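Local coordinates for RND efflux system, outer membrane lipoprotein, NodT family (Burkholderia mallei, PDB 6U94) that probably serves as the outer-membrane channel component of a tripartite RND efflux system, letting substrates leave the cell, at residues I164-T176 / L442-G456. Numbering follows the deposited sequence.
Sequences ISLVAEVANTYLT and LAGLTSRVTLYKALG
Two long helices of the outer membrane efflux protein fold, 156-203 and 421-454, pack antiparallel here; the axes of their segments 164-176 and 442-454 run 9.7 Å apart at 172°. At the middle of the interface Ala168 and Val449 face each other, and the small alanine CB meets Val449 CG1 at 3.5 Å. The same methyl carries the aliphatic part of Lys453, whose CD lies 3.4 Å from Ala168 CB. CG, CD and CE of the lysine lie along that methyl, and a bend at chi3 (-81°) turns its NZ to a salt bridge with Glu134. Ile164 closes this end, setting CG2 against Lys453 CG and CD1 beside the carbonyl of Gly456, the positive-phi glycine of the Schellman motif that follows the helix. One turn beyond Ala168, Thr446 OG1 donates to Asn172 OD1 at 2.6 Å, in the carbonyl plane with a C=O...donor angle of 158°. Tyr86 OH holds the amide's other end through ND2, fixing its rotation. Farther on, Leu175 CD1 rests on Leu445 CB (3.9 Å), and Leu442 CD2 reaches Thr176 OG1. Helix 362-415 touches helix 421-454 through Ser447 and Leu451, while helices 56-67 and 211-247 both pack on Val170 of helix 156-203.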
# COMPACT_ATOMS: atom_id res chain seq x y z
N ILE A 164 -12.25 -0.25 -7.81
CA ILE A 164 -11.19 0.40 -7.05
C ILE A 164 -10.24 -0.65 -6.48
O ILE A 164 -9.01 -0.52 -6.56
CB ILE A 164 -11.79 1.29 -5.95
CG1 ILE A 164 -12.36 2.57 -6.55
CG2 ILE A 164 -10.76 1.60 -4.89
CD1 ILE A 164 -12.91 3.53 -5.51
N SER A 165 -10.80 -1.72 -5.91
CA SER A 165 -9.96 -2.80 -5.38
C SER A 165 -9.14 -3.44 -6.48
O SER A 165 -7.93 -3.69 -6.31
CB SER A 165 -10.83 -3.86 -4.69
OG SER A 165 -11.62 -3.29 -3.66
N LEU A 166 -9.76 -3.72 -7.63
CA LEU A 166 -9.06 -4.40 -8.71
C LEU A 166 -7.94 -3.53 -9.27
O LEU A 166 -6.82 -4.02 -9.47
CB LEU A 166 -10.06 -4.77 -9.82
CG LEU A 166 -9.52 -5.60 -10.99
CD1 LEU A 166 -8.93 -6.90 -10.49
CD2 LEU A 166 -10.65 -5.87 -11.99
N VAL A 167 -8.22 -2.25 -9.52
CA VAL A 167 -7.19 -1.34 -10.02
C VAL A 167 -6.02 -1.28 -9.05
O VAL A 167 -4.86 -1.37 -9.45
CB VAL A 167 -7.79 0.06 -10.27
CG1 VAL A 167 -6.69 1.09 -10.43
CG2 VAL A 167 -8.69 0.04 -11.50
N ALA A 168 -6.32 -1.14 -7.76
CA ALA A 168 -5.27 -1.00 -6.76
C ALA A 168 -4.49 -2.30 -6.59
O ALA A 168 -3.27 -2.27 -6.44
CB ALA A 168 -5.87 -0.56 -5.44
N GLU A 169 -5.18 -3.44 -6.60
CA GLU A 169 -4.50 -4.71 -6.38
C GLU A 169 -3.59 -5.07 -7.54
O GLU A 169 -2.54 -5.69 -7.34
CB GLU A 169 -5.52 -5.82 -6.14
CG GLU A 169 -4.96 -7.00 -5.36
CD GLU A 169 -4.53 -6.62 -3.95
OE1 GLU A 169 -5.37 -6.08 -3.19
OE2 GLU A 169 -3.36 -6.85 -3.60
N VAL A 170 -3.97 -4.69 -8.77
CA VAL A 170 -3.07 -4.89 -9.91
C VAL A 170 -1.82 -4.04 -9.75
O VAL A 170 -0.70 -4.50 -10.04
CB VAL A 170 -3.81 -4.58 -11.22
CG1 VAL A 170 -2.83 -4.57 -12.39
CG2 VAL A 170 -4.92 -5.59 -11.47
N ALA A 171 -1.98 -2.80 -9.28
CA ALA A 171 -0.84 -1.91 -9.14
C ALA A 171 0.10 -2.39 -8.03
O ALA A 171 1.32 -2.43 -8.22
CB ALA A 171 -1.31 -0.48 -8.86
N ASN A 172 -0.46 -2.76 -6.88
CA ASN A 172 0.38 -3.21 -5.78
C ASN A 172 1.09 -4.52 -6.10
O ASN A 172 2.18 -4.77 -5.59
CB ASN A 172 -0.44 -3.36 -4.50
CG ASN A 172 0.42 -3.63 -3.28
OD1 ASN A 172 1.05 -2.73 -2.74
ND2 ASN A 172 0.44 -4.88 -2.83
N THR A 173 0.49 -5.35 -6.95
CA THR A 173 1.11 -6.62 -7.31
C THR A 173 2.25 -6.43 -8.30
O THR A 173 3.30 -7.08 -8.18
CB THR A 173 0.06 -7.58 -7.87
OG1 THR A 173 -0.97 -7.77 -6.90
CG2 THR A 173 0.68 -8.93 -8.20
N TYR A 174 2.07 -5.55 -9.29
CA TYR A 174 3.14 -5.28 -10.25
C TYR A 174 4.28 -4.51 -9.60
O TYR A 174 5.45 -4.75 -9.91
CB TYR A 174 2.58 -4.53 -11.45
CG TYR A 174 3.62 -4.17 -12.50
CD1 TYR A 174 4.22 -5.15 -13.28
CD2 TYR A 174 4.00 -2.85 -12.71
CE1 TYR A 174 5.16 -4.82 -14.24
CE2 TYR A 174 4.94 -2.51 -13.66
CZ TYR A 174 5.52 -3.50 -14.42
OH TYR A 174 6.46 -3.17 -15.37
N LEU A 175 3.95 -3.58 -8.70
CA LEU A 175 5.00 -2.89 -7.95
C LEU A 175 5.75 -3.86 -7.05
O LEU A 175 6.98 -3.83 -6.98
CB LEU A 175 4.40 -1.75 -7.14
CG LEU A 175 3.94 -0.55 -7.97
CD1 LEU A 175 3.30 0.52 -7.09
CD2 LEU A 175 5.12 0.03 -8.75
N THR A 176 5.02 -4.74 -6.35
CA THR A 176 5.66 -5.77 -5.54
C THR A 176 6.54 -6.67 -6.40
O THR A 176 7.61 -7.11 -5.97
CB THR A 176 4.61 -6.59 -4.80
OG1 THR A 176 3.93 -5.75 -3.85
CG2 THR A 176 5.25 -7.76 -4.06
N LEU A 442 8.91 -0.02 -1.15
CA LEU A 442 7.66 -0.61 -1.62
C LEU A 442 6.50 -0.23 -0.71
O LEU A 442 5.40 0.05 -1.19
CB LEU A 442 7.80 -2.13 -1.71
CG LEU A 442 6.53 -2.91 -2.04
CD1 LEU A 442 5.94 -2.44 -3.37
CD2 LEU A 442 6.82 -4.39 -2.09
N ALA A 443 6.73 -0.20 0.60
CA ALA A 443 5.68 0.19 1.53
C ALA A 443 5.21 1.62 1.25
O ALA A 443 4.01 1.91 1.33
CB ALA A 443 6.17 0.06 2.97
N GLY A 444 6.15 2.51 0.91
CA GLY A 444 5.76 3.86 0.53
C GLY A 444 4.88 3.88 -0.71
O GLY A 444 3.89 4.62 -0.77
N LEU A 445 5.23 3.07 -1.71
CA LEU A 445 4.39 2.96 -2.90
C LEU A 445 3.04 2.34 -2.56
O LEU A 445 1.99 2.85 -2.97
CB LEU A 445 5.10 2.14 -3.97
CG LEU A 445 6.45 2.69 -4.45
CD1 LEU A 445 7.08 1.76 -5.47
CD2 LEU A 445 6.27 4.09 -5.02
N THR A 446 3.06 1.25 -1.79
CA THR A 446 1.82 0.58 -1.40
C THR A 446 0.87 1.54 -0.69
O THR A 446 -0.34 1.52 -0.94
CB THR A 446 2.14 -0.62 -0.51
OG1 THR A 446 2.82 -1.62 -1.27
CG2 THR A 446 0.87 -1.21 0.09
N SER A 447 1.41 2.38 0.19
CA SER A 447 0.55 3.30 0.94
C SER A 447 -0.03 4.39 0.04
O SER A 447 -1.09 4.94 0.35
CB SER A 447 1.31 3.92 2.10
OG SER A 447 1.87 5.16 1.73
N ARG A 448 0.66 4.73 -1.06
CA ARG A 448 0.08 5.66 -2.02
C ARG A 448 -1.06 5.00 -2.78
O ARG A 448 -2.07 5.65 -3.10
CB ARG A 448 1.16 6.15 -2.99
CG ARG A 448 2.27 6.93 -2.30
CD ARG A 448 3.55 6.96 -3.12
NE ARG A 448 3.41 7.73 -4.35
CZ ARG A 448 4.45 8.17 -5.07
NH1 ARG A 448 5.69 7.91 -4.67
NH2 ARG A 448 4.24 8.87 -6.17
N VAL A 449 -0.93 3.71 -3.08
CA VAL A 449 -2.01 2.95 -3.70
C VAL A 449 -3.22 2.91 -2.77
O VAL A 449 -4.36 3.08 -3.21
CB VAL A 449 -1.52 1.54 -4.08
CG1 VAL A 449 -2.71 0.63 -4.40
CG2 VAL A 449 -0.57 1.61 -5.26
N THR A 450 -2.98 2.68 -1.48
CA THR A 450 -4.08 2.64 -0.52
C THR A 450 -4.75 4.00 -0.38
O THR A 450 -5.98 4.09 -0.23
CB THR A 450 -3.58 2.14 0.83
OG1 THR A 450 -2.85 0.92 0.65
CG2 THR A 450 -4.76 1.88 1.76
N LEU A 451 -3.96 5.08 -0.42
CA LEU A 451 -4.55 6.41 -0.37
C LEU A 451 -5.37 6.71 -1.63
O LEU A 451 -6.38 7.43 -1.55
CB LEU A 451 -3.46 7.46 -0.19
CG LEU A 451 -3.92 8.92 -0.09
CD1 LEU A 451 -4.91 9.10 1.05
CD2 LEU A 451 -2.73 9.85 0.06
N TYR A 452 -4.96 6.17 -2.78
CA TYR A 452 -5.78 6.29 -3.98
C TYR A 452 -7.18 5.71 -3.75
O TYR A 452 -8.16 6.23 -4.29
CB TYR A 452 -5.11 5.59 -5.16
CG TYR A 452 -6.06 5.29 -6.30
CD1 TYR A 452 -6.70 4.06 -6.40
CD2 TYR A 452 -6.31 6.24 -7.28
CE1 TYR A 452 -7.57 3.79 -7.44
CE2 TYR A 452 -7.18 5.98 -8.33
CZ TYR A 452 -7.81 4.75 -8.40
OH TYR A 452 -8.67 4.48 -9.44
N LYS A 453 -7.28 4.64 -2.97
CA LYS A 453 -8.57 4.03 -2.67
C LYS A 453 -9.36 4.84 -1.65
O LYS A 453 -10.55 5.12 -1.85
CB LYS A 453 -8.37 2.60 -2.18
CG LYS A 453 -7.73 1.68 -3.19
CD LYS A 453 -7.95 0.24 -2.81
CE LYS A 453 -6.97 -0.22 -1.75
NZ LYS A 453 -7.12 -1.67 -1.46
N ALA A 454 -8.71 5.23 -0.55
CA ALA A 454 -9.39 5.94 0.53
C ALA A 454 -9.98 7.27 0.06
O ALA A 454 -10.90 7.78 0.70
CB ALA A 454 -8.44 6.16 1.70
N LEU A 455 -9.45 7.84 -1.02
CA LEU A 455 -10.01 9.06 -1.59
C LEU A 455 -11.27 8.80 -2.40
O LEU A 455 -11.93 9.76 -2.82
CB LEU A 455 -8.99 9.76 -2.49
CG LEU A 455 -7.71 10.33 -1.87
CD1 LEU A 455 -6.80 10.86 -2.97
CD2 LEU A 455 -8.04 11.43 -0.88
N GLY A 456 -11.63 7.54 -2.62
CA GLY A 456 -12.73 7.20 -3.50
C GLY A 456 -12.34 7.00 -4.94
O GLY A 456 -13.23 6.92 -5.80